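Local coordinates for protein beta-fructofuranosidase, insoluble isoenzyme CWINV1 (Arabidopsis thaliana, PDB 2OXB) that hydrolyses sucrose and 1-kestose and, to a lower extent, neokestose and levan, releasing terminal beta-D-fructofuranoside residues as a cell-wall invertase of glycosyl hydrolase family 32, at residues D240-G245 and P267-G272; E379-I384 and F427-A432. The protein carries 1 engineered substitution. All coordinates share one frame; numbering follows the deposited sequence.

Contact 1: D240-G245 and P267-G272; sequences DYYTIG and PRYDYG
Pro267 O is held by two groups of the strand opposite: it accepts the Tyr242 N-H at 3.1 Å, and the Tyr241 CA also leans on it in a CA-H...O contact. The site lies in the five-bladed beta-propeller of the family 32 catalytic domain, where the loop leaving strand 253-256 folds back against strand 240-248 of the same blade. A second, weak hydrogen bond runs the other way, from Tyr269 N to Asp240 O at 3.4 Å, and Arg268 CA gives the same oxygen a further CA-H...O contact.

The phenol of Tyr242 is the broadest side-chain surface in the contact. Its chi1 of 59° seats CG between the backbone N and the carbonyl carbon and turns one ring face to Pro267, which crosses it at about a right angle; the CG of the proline sits 3.5 Å from the ring centroid in a CH-pi contact. Arg268 O comes to the edge of that ring. The Tyr269 ring is nearly parallel to it (planes 22° apart) but slid well aside, with Tyr269 CD1 3.7 Å from Tyr242 CD2.

On the far side of Pro267 O, Tyr241 and Arg268 lie alongside each other, the CG of the arginine over one face of the phenol, whose OH bonds to His239. Asp240 OD1 hydrogen-bonds Ser277 OG, and its side chain lies about 7 Å from the bound fructose unit. Farther on, the loop reaches strand 327-331 through Tyr269 O and Gln329, and strand 493-498 through Asp270 OD1 and Thr496. Arg268 is itself steadied from within the loop: its N donates to Tyr271 OH at 3.0 Å, while its CB stands 3.7 Å above the centre of the Tyr271 ring.

Contact 2: E379-I384 and F427-A432; sequences EKADVI and FRIFKA
Lys431 N donates to Asp382 O at 2.6 Å and anchors a parallel pairing of Val383 with Lys431 in the C-terminal beta-sandwich domain. A weak bond from Ile384 N to Lys431 O, 3.5 Å, completes the same bridge on its other side. Beside this short backbone pairing the Lys431 chain, extended beyond CG, runs past Val383 CG2 and Ala381 O until NZ meets Glu379 O in a weak 3.0 Å bond. An alanine in its place would probably leave Glu379 O without this donor and Val383 CG2 without the methylenes beside it.

Phe430 projects to the other face of the sheet. Asp382 CB meets the edge of its ring, 3.3 Å from Phe430 CD1, with carboxylate and ring nearly coplanar (7°), and Ile384 CG2 abuts Phe430 CB at 3.4 Å. Farther out, Asp382 OD1 takes a weak bond from Gly405 N. Ile429 pairs with Leu406 on the edge that segment 382-383 then takes over, while Phe430 bonds Val440 on the other edge. The Ala381 methyl points toward the strand, CB 3.5 Å from Ile429 O.

Overall arrangement
From the N terminus, contact 1 comes first: the chain runs along strand 240-248, turns back through strand 253-256 and closes a loop of 21 intervening residues where 267-272 returns. The next strand, 278-282, opens another propeller sheet. Contact 2 lies wholly downstream, closing a longer excursion of 42 residues that takes in helix 391-397 and strand 406-415. The two loops therefore follow in series, neither nested nor crossing. Contact 1 belongs to the propeller, though its second segment also reaches strand 493-498 in one sandwich sheet; contact 2 finishes the end of a strand in the other. Their centres are 25 Å apart, and they do not touch.

Contact 1: D240-G245 and P267-G272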
ATOM      1  N   ASP A 240      -2.874   3.061  -7.081  1.00 18.93           N
ATOM      2  CA  ASP A 240      -4.018   2.635  -6.281  1.00 18.19           C
ATOM      3  C   ASP A 240      -4.834   3.856  -5.848  1.00 18.84           C
ATOM      4  O   ASP A 240      -4.301   4.777  -5.204  1.00 19.01           O
ATOM      5  CB  ASP A 240      -3.527   1.882  -5.054  1.00 18.50           C
ATOM      6  CG  ASP A 240      -3.289   0.429  -5.336  1.00 21.97           C
ATOM      7  OD1 ASP A 240      -2.518  -0.212  -4.594  1.00 21.76           O
ATOM      8  OD2 ASP A 240      -3.908  -0.087  -6.297  1.00 23.44           O
ATOM      9  N   TYR A 241      -6.124   3.863  -6.196  1.00 17.05           N
ATOM     10  CA  TYR A 241      -7.027   4.973  -5.859  1.00 14.96           C
ATOM     11  C   TYR A 241      -8.201   4.513  -4.999  1.00 15.30           C
ATOM     12  O   TYR A 241      -8.761   3.448  -5.222  1.00 18.60           O
ATOM     13  CB  TYR A 241      -7.566   5.610  -7.146  1.00  9.98           C
ATOM     14  CG  TYR A 241      -6.477   6.136  -8.061  1.00 10.22           C
ATOM     15  CD1 TYR A 241      -5.725   5.273  -8.851  1.00  9.72           C
ATOM     16  CD2 TYR A 241      -6.160   7.495  -8.091  1.00  9.69           C
ATOM     17  CE1 TYR A 241      -4.686   5.745  -9.647  1.00 11.73           C
ATOM     18  CE2 TYR A 241      -5.123   7.977  -8.880  1.00 12.09           C
ATOM     19  CZ  TYR A 241      -4.385   7.094  -9.652  1.00 14.01           C
ATOM     20  OH  TYR A 241      -3.322   7.549 -10.413  1.00 17.38           O
ATOM     21  N   TYR A 242      -8.566   5.290  -3.993  1.00 15.71           N
ATOM     22  CA  TYR A 242      -9.712   4.899  -3.188  1.00 17.35           C
ATOM     23  C   TYR A 242     -10.634   6.082  -3.213  1.00 20.57           C
ATOM     24  O   TYR A 242     -10.370   7.091  -3.875  1.00 20.43           O
ATOM     25  CB  TYR A 242      -9.337   4.536  -1.731  1.00 17.70           C
ATOM     26  CG  TYR A 242      -8.654   5.641  -0.956  1.00 16.26           C
ATOM     27  CD1 TYR A 242      -9.379   6.537  -0.175  1.00 15.95           C
ATOM     28  CD2 TYR A 242      -7.283   5.827  -1.063  1.00 17.00           C
ATOM     29  CE1 TYR A 242      -8.741   7.597   0.477  1.00 15.85           C
ATOM     30  CE2 TYR A 242      -6.633   6.879  -0.425  1.00 16.45           C
ATOM     31  CZ  TYR A 242      -7.352   7.760   0.341  1.00 15.95           C
ATOM     32  OH  TYR A 242      -6.676   8.805   0.946  1.00 14.20           O
ATOM     33  N   THR A 243     -11.733   5.955  -2.499  1.00 23.16           N
ATOM     34  CA  THR A 243     -12.700   7.012  -2.453  1.00 25.23           C
ATOM     35  C   THR A 243     -13.612   6.644  -1.326  1.00 26.84           C
ATOM     36  O   THR A 243     -13.855   5.461  -1.061  1.00 26.39           O
ATOM     37  CB  THR A 243     -13.489   7.094  -3.754  1.00 26.93           C
ATOM     38  OG1 THR A 243     -14.862   7.390  -3.468  1.00 29.42           O
ATOM     39  CG2 THR A 243     -13.399   5.774  -4.520  1.00 28.23           C
ATOM     40  N   ILE A 244     -14.097   7.679  -0.658  1.00 28.22           N
ATOM     41  CA  ILE A 244     -14.977   7.542   0.489  1.00 29.03           C
ATOM     42  C   ILE A 244     -16.393   8.025   0.132  1.00 30.82           C
ATOM     43  O   ILE A 244     -16.554   8.936  -0.677  1.00 29.78           O
ATOM     44  CB  ILE A 244     -14.405   8.366   1.654  1.00 26.32           C
ATOM     45  CG1 ILE A 244     -12.894   8.082   1.783  1.00 24.66           C
ATOM     46  CG2 ILE A 244     -15.132   8.012   2.933  1.00 28.06           C
ATOM     47  CD1 ILE A 244     -12.104   9.114   2.599  1.00 20.80           C
ATOM     48  N   GLY A 245     -17.411   7.405   0.727  1.00 32.34           N
ATOM     49  CA  GLY A 245     -18.779   7.803   0.449  1.00 32.66           C
ATOM     50  C   GLY A 245     -19.831   7.108   1.293  1.00 33.40           C
ATOM     51  O   GLY A 245     -19.668   6.942   2.497  1.00 35.47           O
ATOM     52  N   PRO A 267      -7.612  10.098  -4.378  1.00 39.49           N
ATOM     53  CA  PRO A 267      -6.402  10.002  -3.567  1.00 36.43           C
ATOM     54  C   PRO A 267      -5.805   8.607  -3.645  1.00 33.96           C
ATOM     55  O   PRO A 267      -6.531   7.622  -3.821  1.00 33.96           O
ATOM     56  CB  PRO A 267      -6.912  10.334  -2.176  1.00 36.88           C
ATOM     57  CG  PRO A 267      -8.246   9.658  -2.184  1.00 37.12           C
ATOM     58  CD  PRO A 267      -8.812  10.065  -3.521  1.00 38.85           C
ATOM     59  N   ARG A 268      -4.483   8.533  -3.510  1.00 29.44           N
ATOM     60  CA  ARG A 268      -3.764   7.262  -3.572  1.00 26.28           C
ATOM     61  C   ARG A 268      -3.425   6.763  -2.166  1.00 23.67           C
ATOM     62  O   ARG A 268      -3.261   7.558  -1.240  1.00 23.86           O
ATOM     63  CB  ARG A 268      -2.446   7.415  -4.362  1.00 24.48           C
ATOM     64  CG  ARG A 268      -2.560   7.903  -5.803  1.00 24.74           C
ATOM     65  CD  ARG A 268      -1.202   7.805  -6.524  1.00 22.73           C
ATOM     66  NE  ARG A 268      -1.165   8.532  -7.797  1.00 21.49           N
ATOM     67  CZ  ARG A 268      -0.138   8.528  -8.650  1.00 22.22           C
ATOM     68  NH1 ARG A 268       0.959   7.826  -8.384  1.00 20.94           N
ATOM     69  NH2 ARG A 268      -0.194   9.237  -9.778  1.00 20.15           N
ATOM     70  N   TYR A 269      -3.332   5.454  -1.984  1.00 20.03           N
ATOM     71  CA  TYR A 269      -2.942   4.996  -0.662  1.00 19.05           C
ATOM     72  C   TYR A 269      -1.498   5.485  -0.526  1.00 18.03           C
ATOM     73  O   TYR A 269      -1.108   6.090   0.472  1.00 16.49           O
ATOM     74  CB  TYR A 269      -2.977   3.466  -0.546  1.00 15.71           C
ATOM     75  CG  TYR A 269      -4.309   2.846  -0.147  1.00 12.75           C
ATOM     76  CD1 TYR A 269      -5.140   3.441   0.810  1.00 11.08           C
ATOM     77  CD2 TYR A 269      -4.695   1.605  -0.671  1.00 12.58           C
ATOM     78  CE1 TYR A 269      -6.333   2.805   1.238  1.00  8.97           C
ATOM     79  CE2 TYR A 269      -5.866   0.965  -0.255  1.00 11.63           C
ATOM     80  CZ  TYR A 269      -6.677   1.565   0.696  1.00 10.55           C
ATOM     81  OH  TYR A 269      -7.835   0.927   1.070  1.00 10.66           O
ATOM     82  N   ASP A 270      -0.735   5.269  -1.590  1.00 15.88           N
ATOM     83  CA  ASP A 270       0.669   5.619  -1.630  1.00 14.68           C
ATOM     84  C   ASP A 270       1.012   6.356  -2.933  1.00 15.52           C
ATOM     85  O   ASP A 270       0.720   5.864  -4.032  1.00 14.17           O
ATOM     86  CB  ASP A 270       1.459   4.316  -1.522  1.00 16.08           C
ATOM     87  CG  ASP A 270       2.874   4.525  -1.081  1.00 14.51           C
ATOM     88  OD1 ASP A 270       3.682   5.006  -1.901  1.00 13.03           O
ATOM     89  OD2 ASP A 270       3.172   4.204   0.088  1.00 15.18           O
ATOM     90  N   TYR A 271       1.650   7.522  -2.810  1.00 14.13           N
ATOM     91  CA  TYR A 271       2.011   8.316  -3.976  1.00 14.02           C
ATOM     92  C   TYR A 271       3.390   8.008  -4.522  1.00 14.55           C
ATOM     93  O   TYR A 271       4.139   8.912  -4.892  1.00 14.08           O
ATOM     94  CB  TYR A 271       1.891   9.799  -3.637  1.00 16.96           C
ATOM     95  CG  TYR A 271       0.465  10.206  -3.347  1.00 18.51           C
ATOM     96  CD1 TYR A 271      -0.317  10.829  -4.325  1.00 18.14           C
ATOM     97  CD2 TYR A 271      -0.119   9.918  -2.111  1.00 18.51           C
ATOM     98  CE1 TYR A 271      -1.646  11.161  -4.084  1.00 20.00           C
ATOM     99  CE2 TYR A 271      -1.443  10.241  -1.857  1.00 22.31           C
ATOM    100  CZ  TYR A 271      -2.199  10.866  -2.850  1.00 23.04           C
ATOM    101  OH  TYR A 271      -3.500  11.197  -2.576  1.00 26.90           O
ATOM    102  N   GLY A 272       3.692   6.712  -4.598  1.00 14.88           N
ATOM    103  CA  GLY A 272       4.980   6.232  -5.077  1.00 14.04           C
ATOM    104  C   GLY A 272       4.840   4.829  -5.636  1.00 14.10           C
ATOM    105  O   GLY A 272       3.868   4.552  -6.319  1.00 16.80           O
TER

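Contact 2: E379-I384 and F427-A432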
ATOM      1  N   GLU A 379       5.295  33.149   7.144  1.00 38.89           N
ATOM      2  CA  GLU A 379       5.152  34.208   6.150  1.00 38.66           C
ATOM      3  C   GLU A 379       6.274  34.156   5.127  1.00 37.05           C
ATOM      4  O   GLU A 379       6.089  34.506   3.962  1.00 38.16           O
ATOM      5  CB  GLU A 379       5.134  35.586   6.823  1.00 39.77           C
ATOM      6  CG  GLU A 379       3.799  35.947   7.479  1.00 42.77           C
ATOM      7  CD  GLU A 379       3.535  35.225   8.801  1.00 44.21           C
ATOM      8  OE1 GLU A 379       4.261  35.514   9.785  1.00 45.00           O
ATOM      9  OE2 GLU A 379       2.598  34.384   8.858  1.00 41.46           O
ATOM     10  N   LYS A 380       7.445  33.716   5.563  1.00 34.06           N
ATOM     11  CA  LYS A 380       8.551  33.634   4.646  1.00 30.52           C
ATOM     12  C   LYS A 380       8.273  32.636   3.550  1.00 28.60           C
ATOM     13  O   LYS A 380       9.019  32.568   2.573  1.00 28.48           O
ATOM     14  CB  LYS A 380       9.838  33.275   5.383  1.00 30.93           C
ATOM     15  CG  LYS A 380      10.636  34.490   5.765  1.00 30.07           C
ATOM     16  CD  LYS A 380       9.786  35.378   6.635  1.00 31.29           C
ATOM     17  CE  LYS A 380      10.387  36.749   6.848  1.00 29.08           C
ATOM     18  NZ  LYS A 380       9.353  37.579   7.535  1.00 28.45           N
ATOM     19  N   ALA A 381       7.200  31.860   3.696  1.00 26.72           N
ATOM     20  CA  ALA A 381       6.864  30.864   2.674  1.00 25.79           C
ATOM     21  C   ALA A 381       6.462  31.519   1.350  1.00 24.62           C
ATOM     22  O   ALA A 381       5.844  32.587   1.322  1.00 26.47           O
ATOM     23  CB  ALA A 381       5.756  29.950   3.160  1.00 22.66           C
ATOM     24  N   ASP A 382       6.851  30.887   0.255  1.00 22.66           N
ATOM     25  CA  ASP A 382       6.527  31.401  -1.067  1.00 23.26           C
ATOM     26  C   ASP A 382       5.072  31.112  -1.403  1.00 23.04           C
ATOM     27  O   ASP A 382       4.433  30.295  -0.750  1.00 23.85           O
ATOM     28  CB  ASP A 382       7.419  30.746  -2.131  1.00 22.64           C
ATOM     29  CG  ASP A 382       8.791  31.387  -2.236  1.00 18.62           C
ATOM     30  OD1 ASP A 382       9.720  30.681  -2.651  1.00 18.31           O
ATOM     31  OD2 ASP A 382       8.938  32.579  -1.923  1.00 18.83           O
ATOM     32  N   VAL A 383       4.555  31.802  -2.415  1.00 23.80           N
ATOM     33  CA  VAL A 383       3.181  31.603  -2.865  1.00 25.21           C
ATOM     34  C   VAL A 383       3.215  30.776  -4.150  1.00 24.13           C
ATOM     35  O   VAL A 383       3.815  31.192  -5.146  1.00 22.62           O
ATOM     36  CB  VAL A 383       2.466  32.941  -3.150  1.00 27.22           C
ATOM     37  CG1 VAL A 383       1.067  32.672  -3.657  1.00 27.57           C
ATOM     38  CG2 VAL A 383       2.404  33.791  -1.874  1.00 28.72           C
ATOM     39  N   ILE A 384       2.578  29.603  -4.110  1.00 24.73           N
ATOM     40  CA  ILE A 384       2.538  28.678  -5.248  1.00 25.53           C
ATOM     41  C   ILE A 384       2.070  29.311  -6.555  1.00 25.49           C
ATOM     42  O   ILE A 384       1.172  30.154  -6.566  1.00 23.96           O
ATOM     43  CB  ILE A 384       1.636  27.409  -4.943  1.00 26.28           C
ATOM     44  CG1 ILE A 384       0.360  27.805  -4.199  1.00 25.16           C
ATOM     45  CG2 ILE A 384       2.421  26.359  -4.165  1.00 26.91           C
ATOM     46  CD1 ILE A 384      -0.778  28.192  -5.105  1.00 27.19           C
ATOM     47  N   PHE A 427      10.277  18.271   2.677  1.00 25.17           N
ATOM     48  CA  PHE A 427       9.102  19.136   2.650  1.00 24.89           C
ATOM     49  C   PHE A 427       9.406  20.482   2.005  1.00 25.60           C
ATOM     50  O   PHE A 427      10.562  20.902   1.937  1.00 25.55           O
ATOM     51  CB  PHE A 427       8.620  19.426   4.068  1.00 24.43           C
ATOM     52  CG  PHE A 427       7.974  18.260   4.742  1.00 26.12           C
ATOM     53  CD1 PHE A 427       6.769  17.750   4.261  1.00 25.73           C
ATOM     54  CD2 PHE A 427       8.549  17.685   5.874  1.00 25.39           C
ATOM     55  CE1 PHE A 427       6.142  16.690   4.897  1.00 22.80           C
ATOM     56  CE2 PHE A 427       7.928  16.618   6.522  1.00 24.85           C
ATOM     57  CZ  PHE A 427       6.722  16.121   6.030  1.00 23.63           C
ATOM     58  N   ARG A 428       8.344  21.146   1.542  1.00 25.37           N
ATOM     59  CA  ARG A 428       8.393  22.482   0.940  1.00 22.83           C
ATOM     60  C   ARG A 428       7.063  23.153   1.284  1.00 23.77           C
ATOM     61  O   ARG A 428       6.005  22.631   0.956  1.00 21.71           O
ATOM     62  CB  ARG A 428       8.525  22.396  -0.568  1.00 21.08           C
ATOM     63  CG  ARG A 428       9.909  22.145  -1.071  1.00 18.84           C
ATOM     64  CD  ARG A 428       9.787  21.468  -2.404  1.00 17.22           C
ATOM     65  NE  ARG A 428      11.043  21.400  -3.125  1.00 16.01           N
ATOM     66  CZ  ARG A 428      11.462  22.338  -3.954  1.00 14.04           C
ATOM     67  NH1 ARG A 428      10.719  23.414  -4.159  1.00 16.56           N
ATOM     68  NH2 ARG A 428      12.610  22.187  -4.586  1.00 17.04           N
ATOM     69  N   ILE A 429       7.120  24.299   1.957  1.00 25.32           N
ATOM     70  CA  ILE A 429       5.903  25.012   2.350  1.00 25.54           C
ATOM     71  C   ILE A 429       5.674  26.265   1.508  1.00 26.48           C
ATOM     72  O   ILE A 429       6.571  27.081   1.311  1.00 25.56           O
ATOM     73  CB  ILE A 429       5.937  25.473   3.846  1.00 25.41           C
ATOM     74  CG1 ILE A 429       6.218  24.296   4.785  1.00 25.33           C
ATOM     75  CG2 ILE A 429       4.625  26.162   4.204  1.00 23.38           C
ATOM     76  CD1 ILE A 429       5.185  23.199   4.769  1.00 28.13           C
ATOM     77  N   PHE A 430       4.449  26.415   1.032  1.00 28.88           N
ATOM     78  CA  PHE A 430       4.076  27.570   0.250  1.00 31.31           C
ATOM     79  C   PHE A 430       2.716  28.027   0.748  1.00 32.16           C
ATOM     80  O   PHE A 430       2.066  27.328   1.534  1.00 31.20           O
ATOM     81  CB  PHE A 430       4.002  27.211  -1.231  1.00 34.35           C
ATOM     82  CG  PHE A 430       5.315  26.769  -1.810  1.00 37.94           C
ATOM     83  CD1 PHE A 430       6.415  27.623  -1.794  1.00 39.11           C
ATOM     84  CD2 PHE A 430       5.455  25.500  -2.363  1.00 39.11           C
ATOM     85  CE1 PHE A 430       7.634  27.221  -2.319  1.00 41.35           C
ATOM     86  CE2 PHE A 430       6.669  25.088  -2.891  1.00 40.56           C
ATOM     87  CZ  PHE A 430       7.765  25.950  -2.870  1.00 41.88           C
ATOM     88  N   LYS A 431       2.290  29.200   0.293  1.00 33.43           N
ATOM     89  CA  LYS A 431       0.998  29.755   0.684  1.00 34.72           C
ATOM     90  C   LYS A 431      -0.032  29.414  -0.384  1.00 34.15           C
ATOM     91  O   LYS A 431       0.224  29.592  -1.570  1.00 34.13           O
ATOM     92  CB  LYS A 431       1.101  31.279   0.839  1.00 35.54           C
ATOM     93  CG  LYS A 431       2.286  31.749   1.689  1.00 38.05           C
ATOM     94  CD  LYS A 431       2.155  33.220   2.094  1.00 38.83           C
ATOM     95  CE  LYS A 431       3.334  33.672   2.948  1.00 39.77           C
ATOM     96  NZ  LYS A 431       3.198  35.080   3.442  1.00 40.83           N
ATOM     97  N   ALA A 432      -1.182  28.905   0.035  1.00 34.95           N
ATOM     98  CA  ALA A 432      -2.233  28.561  -0.909  1.00 37.82           C
ATOM     99  C   ALA A 432      -2.609  29.804  -1.710  1.00 39.93           C
ATOM    100  O   ALA A 432      -2.740  29.748  -2.931  1.00 40.21           O
ATOM    101  CB  ALA A 432      -3.449  28.015  -0.168  1.00 37.02           C
TER